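Local structure of trypsin-resistant surface T6 protein (Streptococcus pyogenes serotype M6, 4P0D) at residues T157-V161 / N162-T166; Q364-S367 / G368-I372. The protein probably serves as the backbone subunit of the pilus, polymerised by sortase into the shaft that the bacterium displays on its cell wall. The protein carries 1 engineered substitution. All blocks are in the same frame, centred on the assembly; numbering follows the deposited sequence.

Contact 1: residues T157-V161 / N162-T166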
ATOM      1  N   THR A 157       9.468  13.827  -4.060  1.00 14.61           N
ATOM      2  CA  THR A 157      10.582  13.117  -4.654  1.00 15.61           C
ATOM      3  C   THR A 157      11.079  13.858  -5.891  1.00 16.45           C
ATOM      4  O   THR A 157      10.439  14.819  -6.374  1.00 16.08           O
ATOM      5  CB  THR A 157      10.128  11.703  -5.110  1.00 15.73           C
ATOM      6  OG1 THR A 157       8.893  11.822  -5.820  1.00 14.17           O
ATOM      7  CG2 THR A 157       9.931  10.746  -3.912  1.00 15.18           C
ATOM      8  N   ILE A 158      12.208  13.385  -6.420  1.00 17.10           N
ATOM      9  CA  ILE A 158      12.789  13.930  -7.628  1.00 17.80           C
ATOM     10  C   ILE A 158      12.767  12.835  -8.695  1.00 18.61           C
ATOM     11  O   ILE A 158      13.307  11.760  -8.473  1.00 17.20           O
ATOM     12  CB  ILE A 158      14.251  14.343  -7.382  1.00 18.35           C
ATOM     13  CG1 ILE A 158      14.344  15.411  -6.283  1.00 19.49           C
ATOM     14  CG2 ILE A 158      14.914  14.801  -8.676  1.00 18.93           C
ATOM     15  CD1 ILE A 158      13.765  16.743  -6.687  1.00 20.26           C
ATOM     16  N   ASP A 159      12.156  13.117  -9.846  1.00 19.19           N
ATOM     17  CA  ASP A 159      12.042  12.114 -10.912  1.00 21.06           C
ATOM     18  C   ASP A 159      13.384  11.886 -11.594  1.00 20.65           C
ATOM     19  O   ASP A 159      14.024  12.827 -12.055  1.00 21.12           O
ATOM     20  CB  ASP A 159      10.994  12.516 -11.960  1.00 22.25           C
ATOM     21  CG  ASP A 159       9.554  12.272 -11.487  1.00 23.40           C
ATOM     22  OD1 ASP A 159       9.300  11.314 -10.731  1.00 23.51           O
ATOM     23  OD2 ASP A 159       8.661  13.040 -11.899  1.00 27.20           O
ATOM     24  N   ASP A 160      13.800  10.628 -11.626  1.00 20.73           N
ATOM     25  CA  ASP A 160      14.992  10.202 -12.343  1.00 21.29           C
ATOM     26  C   ASP A 160      14.548   9.220 -13.435  1.00 21.39           C
ATOM     27  O   ASP A 160      14.461   8.016 -13.190  1.00 19.22           O
ATOM     28  CB  ASP A 160      15.938   9.525 -11.347  1.00 21.66           C
ATOM     29  CG  ASP A 160      17.218   9.029 -11.993  1.00 22.28           C
ATOM     30  OD1 ASP A 160      17.497   9.434 -13.136  1.00 22.65           O
ATOM     31  OD2 ASP A 160      17.910   8.218 -11.353  1.00 21.48           O
ATOM     32  N   VAL A 161      14.239   9.752 -14.619  1.00 22.30           N
ATOM     33  CA  VAL A 161      13.578   8.981 -15.672  1.00 24.23           C
ATOM     34  C   VAL A 161      12.284   8.410 -15.054  1.00 25.39           C
ATOM     35  O   VAL A 161      11.448   9.185 -14.566  1.00 27.36           O
ATOM     36  CB  VAL A 161      14.545   7.940 -16.306  1.00 24.35           C
ATOM     37  CG1 VAL A 161      14.026   7.429 -17.648  1.00 23.96           C
ATOM     38  CG2 VAL A 161      15.917   8.574 -16.536  1.00 24.72           C
ATOM     39  N   ASN A 162      12.110   7.096 -15.022  1.00 26.82           N
ATOM     40  CA  ASN A 162      10.922   6.517 -14.398  1.00 29.24           C
ATOM     41  C   ASN A 162      11.128   6.140 -12.918  1.00 28.54           C
ATOM     42  O   ASN A 162      10.334   5.391 -12.363  1.00 29.04           O
ATOM     43  CB  ASN A 162      10.475   5.285 -15.188  1.00 32.37           C
ATOM     44  CG  ASN A 162      11.559   4.240 -15.278  1.00 34.93           C
ATOM     45  OD1 ASN A 162      12.731   4.521 -14.993  1.00 37.08           O
ATOM     46  ND2 ASN A 162      11.188   3.035 -15.679  1.00 36.97           N
ATOM     47  N   LYS A 163      12.197   6.634 -12.290  1.00 26.87           N
ATOM     48  CA  LYS A 163      12.489   6.311 -10.888  1.00 26.24           C
ATOM     49  C   LYS A 163      12.229   7.520 -10.007  1.00 24.34           C
ATOM     50  O   LYS A 163      12.755   8.595 -10.275  1.00 25.00           O
ATOM     51  CB  LYS A 163      13.959   5.932 -10.727  1.00 28.25           C
ATOM     52  CG  LYS A 163      14.417   4.733 -11.543  1.00 29.46           C
ATOM     53  CD  LYS A 163      13.955   3.430 -10.914  1.00 29.50           C
ATOM     54  CE  LYS A 163      14.587   2.194 -11.565  1.00 30.00           C
ATOM     55  NZ  LYS A 163      14.624   2.275 -13.052  1.00 32.06           N
ATOM     56  N   LYS A 164      11.445   7.358  -8.946  1.00 22.60           N
ATOM     57  CA  LYS A 164      11.321   8.433  -7.973  1.00 21.47           C
ATOM     58  C   LYS A 164      12.443   8.338  -6.945  1.00 18.88           C
ATOM     59  O   LYS A 164      12.637   7.307  -6.333  1.00 18.31           O
ATOM     60  CB  LYS A 164       9.922   8.449  -7.345  1.00 22.94           C
ATOM     61  CG  LYS A 164       8.850   8.764  -8.401  1.00 23.50           C
ATOM     62  CD  LYS A 164       7.489   9.078  -7.818  1.00 24.75           C
ATOM     63  CE  LYS A 164       6.450   9.269  -8.918  1.00 25.90           C
ATOM     64  NZ  LYS A 164       6.644  10.536  -9.699  1.00 26.67           N
ATOM     65  N   THR A 165      13.193   9.429  -6.793  1.00 17.24           N
ATOM     66  CA  THR A 165      14.360   9.450  -5.916  1.00 16.37           C
ATOM     67  C   THR A 165      14.223  10.496  -4.801  1.00 15.59           C
ATOM     68  O   THR A 165      13.452  11.436  -4.902  1.00 16.66           O
ATOM     69  CB  THR A 165      15.655   9.720  -6.707  1.00 16.08           C
ATOM     70  OG1 THR A 165      15.696  11.089  -7.124  1.00 16.15           O
ATOM     71  CG2 THR A 165      15.740   8.821  -7.946  1.00 16.89           C
ATOM     72  N   THR A 166      14.997  10.326  -3.745  1.00 15.00           N
ATOM     73  CA  THR A 166      14.930  11.220  -2.601  1.00 14.81           C
ATOM     74  C   THR A 166      16.283  11.280  -1.884  1.00 15.12           C
ATOM     75  O   THR A 166      17.263  10.633  -2.303  1.00 15.98           O
ATOM     76  CB  THR A 166      13.823  10.747  -1.633  1.00 14.64           C
ATOM     77  OG1 THR A 166      13.589  11.749  -0.633  1.00 14.96           O
ATOM     78  CG2 THR A 166      14.218   9.461  -0.984  1.00 14.66           C
TER
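The carbonyl oxygen of I158 accepts two hydrogen bonds from T165: one from the backbone, T165 N to I158 O at 2.9 Å, and one from the side chain, T165 OG1 to I158 O at 2.8 Å. The two donors reach the oxygen from opposite faces of its carbonyl plane. T165 is able to do this because its OG1 stands between its own backbone N and carbonyl carbon (chi1 72°), turned to the opposing strand. T165 CG2 is thereby placed against D160 CB at 3.5 Å, on the face of the strands that they share with I158 and K163. The backbone bond I158 N to T165 O, 2.8 Å and nearly straight at 170°, completes this pair. Together the residues form a two-stranded antiparallel beta hairpin, strands 158-160 and 163-165, closed by a type II' turn from D160 to K163. V161 takes the positive phi that such a turn requires at its second position. At the turn the D160 and K163 backbones pair reciprocally, D160 N to K163 O at 2.7 Å, while K163 N comes to D160 O from above its carbonyl plane. The other face carries a salt bridge: K164 NZ lies 3.0 Å from D159 OD1, on the syn side of the carboxylate. Both side chains run alongside each other in the same direction, and the K164 chain stays extended until it bends at its last torsion (chi4 -71°), bringing the ammonium group back to the acid. Farther back, the K164 methylenes cross T157 at about a right angle, with CD 3.7 Å from T157 OG1. D160 OD2 is directed out of the hairpin, accepting from Y319 OH and W394 N, while K163 makes a cation-pi contact with the W394 ring.

Contact 2: residues Q364-S367 / G368-I372; sequences QVSS and GKYKI
The ring of Y370 meets the 364-367 loop with its hydroxyl end: the carbonyl oxygen of S366 and a water lie at its edge, near the ring plane, whereas V365 CB approaches obliquely. Y370 OH donates to S366 O at 2.6 Å. Seen from the acceptor, the hydroxyl stands 37° out of the carbonyl plane, so the bond does not follow a lone-pair direction. The water donates to the same hydroxyl at 2.7 Å and accepts from S366 N, which makes Y370 OH both donor and acceptor and lets a single water bridge it to the loop backbone. The phenol oxygen of this buried residue thus gives one bond to a carbonyl and takes one from the water. V365 adds the apolar share, its CB 3.8 Å from Y370 CZ; the two side chains come from opposite directions, valine from the loop and tyrosine from the strand. Y370 CG lies anti to its own carbonyl carbon, beside the backbone N (chi1 -60°), and the ring extends back along the chain to the loop. Between them the backbone turns through S367 and G368. G368 adopts a phi of 155°, with psi close to fully extended, where a CB would clash with S367 O, so the absence of a side chain is what permits this entry into the strand. The sequence thus forms a loop-to-strand junction in the prealbumin-like domain, tied to its strand by a tyrosine two residues beyond the glycine. V365 and Y370 both touch I321 of strand 320-327. Strand 368-376 runs antiparallel between 338-343 and 388-392, and Y370 packs on I390 and A392 of the latter, while the S366 side chain touches strand 158-160.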
ATOM      1  N   GLN A 364      22.766   9.717   1.859  1.00 14.61           N
ATOM      2  CA  GLN A 364      21.882   9.409   0.723  1.00 14.54           C
ATOM      3  C   GLN A 364      21.353  10.643  -0.003  1.00 14.77           C
ATOM      4  O   GLN A 364      20.832  11.574   0.614  1.00 14.82           O
ATOM      5  CB  GLN A 364      20.691   8.563   1.180  1.00 14.24           C
ATOM      6  CG  GLN A 364      21.015   7.237   1.845  1.00 14.39           C
ATOM      7  CD  GLN A 364      21.185   7.341   3.350  1.00 14.66           C
ATOM      8  OE1 GLN A 364      21.589   8.374   3.860  1.00 14.40           O
ATOM      9  NE2 GLN A 364      20.891   6.264   4.063  1.00 15.27           N
ATOM     10  N   VAL A 365      21.456  10.617  -1.326  1.00 15.07           N
ATOM     11  CA  VAL A 365      21.100  11.730  -2.174  1.00 15.94           C
ATOM     12  C   VAL A 365      20.147  11.336  -3.300  1.00 16.07           C
ATOM     13  O   VAL A 365      20.159  10.208  -3.772  1.00 15.83           O
ATOM     14  CB  VAL A 365      22.362  12.393  -2.781  1.00 16.07           C
ATOM     15  CG1 VAL A 365      23.294  12.852  -1.673  1.00 16.44           C
ATOM     16  CG2 VAL A 365      23.107  11.465  -3.747  1.00 16.76           C
ATOM     17  N   SER A 366      19.354  12.300  -3.757  1.00 16.85           N
ATOM     18  CA  SER A 366      18.446  12.077  -4.881  1.00 17.62           C
ATOM     19  C   SER A 366      19.218  12.234  -6.185  1.00 18.85           C
ATOM     20  O   SER A 366      20.343  12.724  -6.188  1.00 20.42           O
ATOM     21  CB  SER A 366      17.332  13.099  -4.846  1.00 17.72           C
ATOM     22  OG  SER A 366      17.833  14.399  -5.151  1.00 18.15           O
ATOM     23  N   SER A 367      18.595  11.868  -7.300  1.00 19.40           N
ATOM     24  CA  SER A 367      19.196  12.128  -8.598  1.00 19.23           C
ATOM     25  C   SER A 367      19.454  13.616  -8.713  1.00 19.74           C
ATOM     26  O   SER A 367      18.660  14.432  -8.209  1.00 20.64           O
ATOM     27  CB  SER A 367      18.286  11.649  -9.723  1.00 19.06           C
ATOM     28  OG  SER A 367      17.060  12.366  -9.739  1.00 19.31           O
ATOM     29  N   GLY A 368      20.574  13.989  -9.327  1.00 18.95           N
ATOM     30  CA  GLY A 368      20.911  15.397  -9.478  1.00 19.40           C
ATOM     31  C   GLY A 368      22.390  15.659  -9.623  1.00 19.76           C
ATOM     32  O   GLY A 368      23.195  14.730  -9.713  1.00 21.17           O
ATOM     33  N   LYS A 369      22.748  16.938  -9.657  1.00 20.62           N
ATOM     34  CA  LYS A 369      24.146  17.372  -9.783  1.00 20.76           C
ATOM     35  C   LYS A 369      24.653  17.811  -8.414  1.00 21.00           C
ATOM     36  O   LYS A 369      23.940  18.533  -7.683  1.00 20.12           O
ATOM     37  CB  LYS A 369      24.271  18.559 -10.752  1.00 21.32           C
ATOM     38  CG  LYS A 369      23.666  18.338 -12.142  1.00 21.85           C
ATOM     39  N   TYR A 370      25.880  17.405  -8.078  1.00 19.88           N
ATOM     40  CA  TYR A 370      26.487  17.735  -6.791  1.00 20.47           C
ATOM     41  C   TYR A 370      27.906  18.245  -6.958  1.00 21.29           C
ATOM     42  O   TYR A 370      28.487  18.153  -8.038  1.00 22.13           O
ATOM     43  CB  TYR A 370      26.456  16.522  -5.853  1.00 20.22           C
ATOM     44  CG  TYR A 370      25.047  16.076  -5.604  1.00 19.27           C
ATOM     45  CD1 TYR A 370      24.401  15.226  -6.504  1.00 18.43           C
ATOM     46  CD2 TYR A 370      24.328  16.551  -4.510  1.00 18.91           C
ATOM     47  CE1 TYR A 370      23.091  14.841  -6.307  1.00 18.39           C
ATOM     48  CE2 TYR A 370      23.020  16.161  -4.297  1.00 18.17           C
ATOM     49  CZ  TYR A 370      22.404  15.316  -5.199  1.00 18.28           C
ATOM     50  OH  TYR A 370      21.101  14.938  -4.997  1.00 18.31           O
ATOM     51  N   LYS A 371      28.434  18.816  -5.883  1.00 21.64           N
ATOM     52  CA  LYS A 371      29.750  19.414  -5.883  1.00 22.73           C
ATOM     53  C   LYS A 371      30.553  18.905  -4.699  1.00 21.54           C
ATOM     54  O   LYS A 371      30.039  18.780  -3.580  1.00 20.64           O
ATOM     55  CB  LYS A 371      29.631  20.939  -5.848  1.00 25.13           C
ATOM     56  CG  LYS A 371      29.037  21.497  -7.138  1.00 28.03           C
ATOM     57  CD  LYS A 371      29.009  23.015  -7.168  1.00 30.61           C
ATOM     58  CE  LYS A 371      27.816  23.564  -6.420  1.00 32.83           C
ATOM     59  NZ  LYS A 371      27.506  24.960  -6.838  1.00 34.24           N
ATOM     60  N   ILE A 372      31.819  18.606  -4.964  1.00 20.35           N
ATOM     61  CA  ILE A 372      32.719  18.079  -3.975  1.00 19.69           C
ATOM     62  C   ILE A 372      33.820  19.091  -3.887  1.00 19.29           C
ATOM     63  O   ILE A 372      34.400  19.455  -4.916  1.00 18.69           O
ATOM     64  CB  ILE A 372      33.314  16.729  -4.403  1.00 20.48           C
ATOM     65  CG1 ILE A 372      32.181  15.711  -4.589  1.00 20.41           C
ATOM     66  CG2 ILE A 372      34.341  16.266  -3.368  1.00 20.64           C
ATOM     67  CD1 ILE A 372      32.554  14.504  -5.420  1.00 21.16           C
TER
HETATM   68  O   HOH W   1      19.789  15.320  -2.627  1.00 22.78           O

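In the fold
Contact 1 and contact 2 meet directly, their centres about 13 Å apart, at the junction between the short hairpin and the prealbumin-like domain. T165 OG1 lies 3.0 Å from S367 N, a probable hydrogen bond, and I158 CG2 packs 3.4 Å from S367 OG. They hold different elements: contact 1 pairs two small strands, and contact 2 ties a loop to the strand that follows it. Both are partly buried, but four of the nine touching residues in contact 1 are exposed and none of the five in contact 2. The chemistry differs: reciprocal backbone bonds and a salt bridge in the hairpin, a buried phenol with a bridging water in the loop.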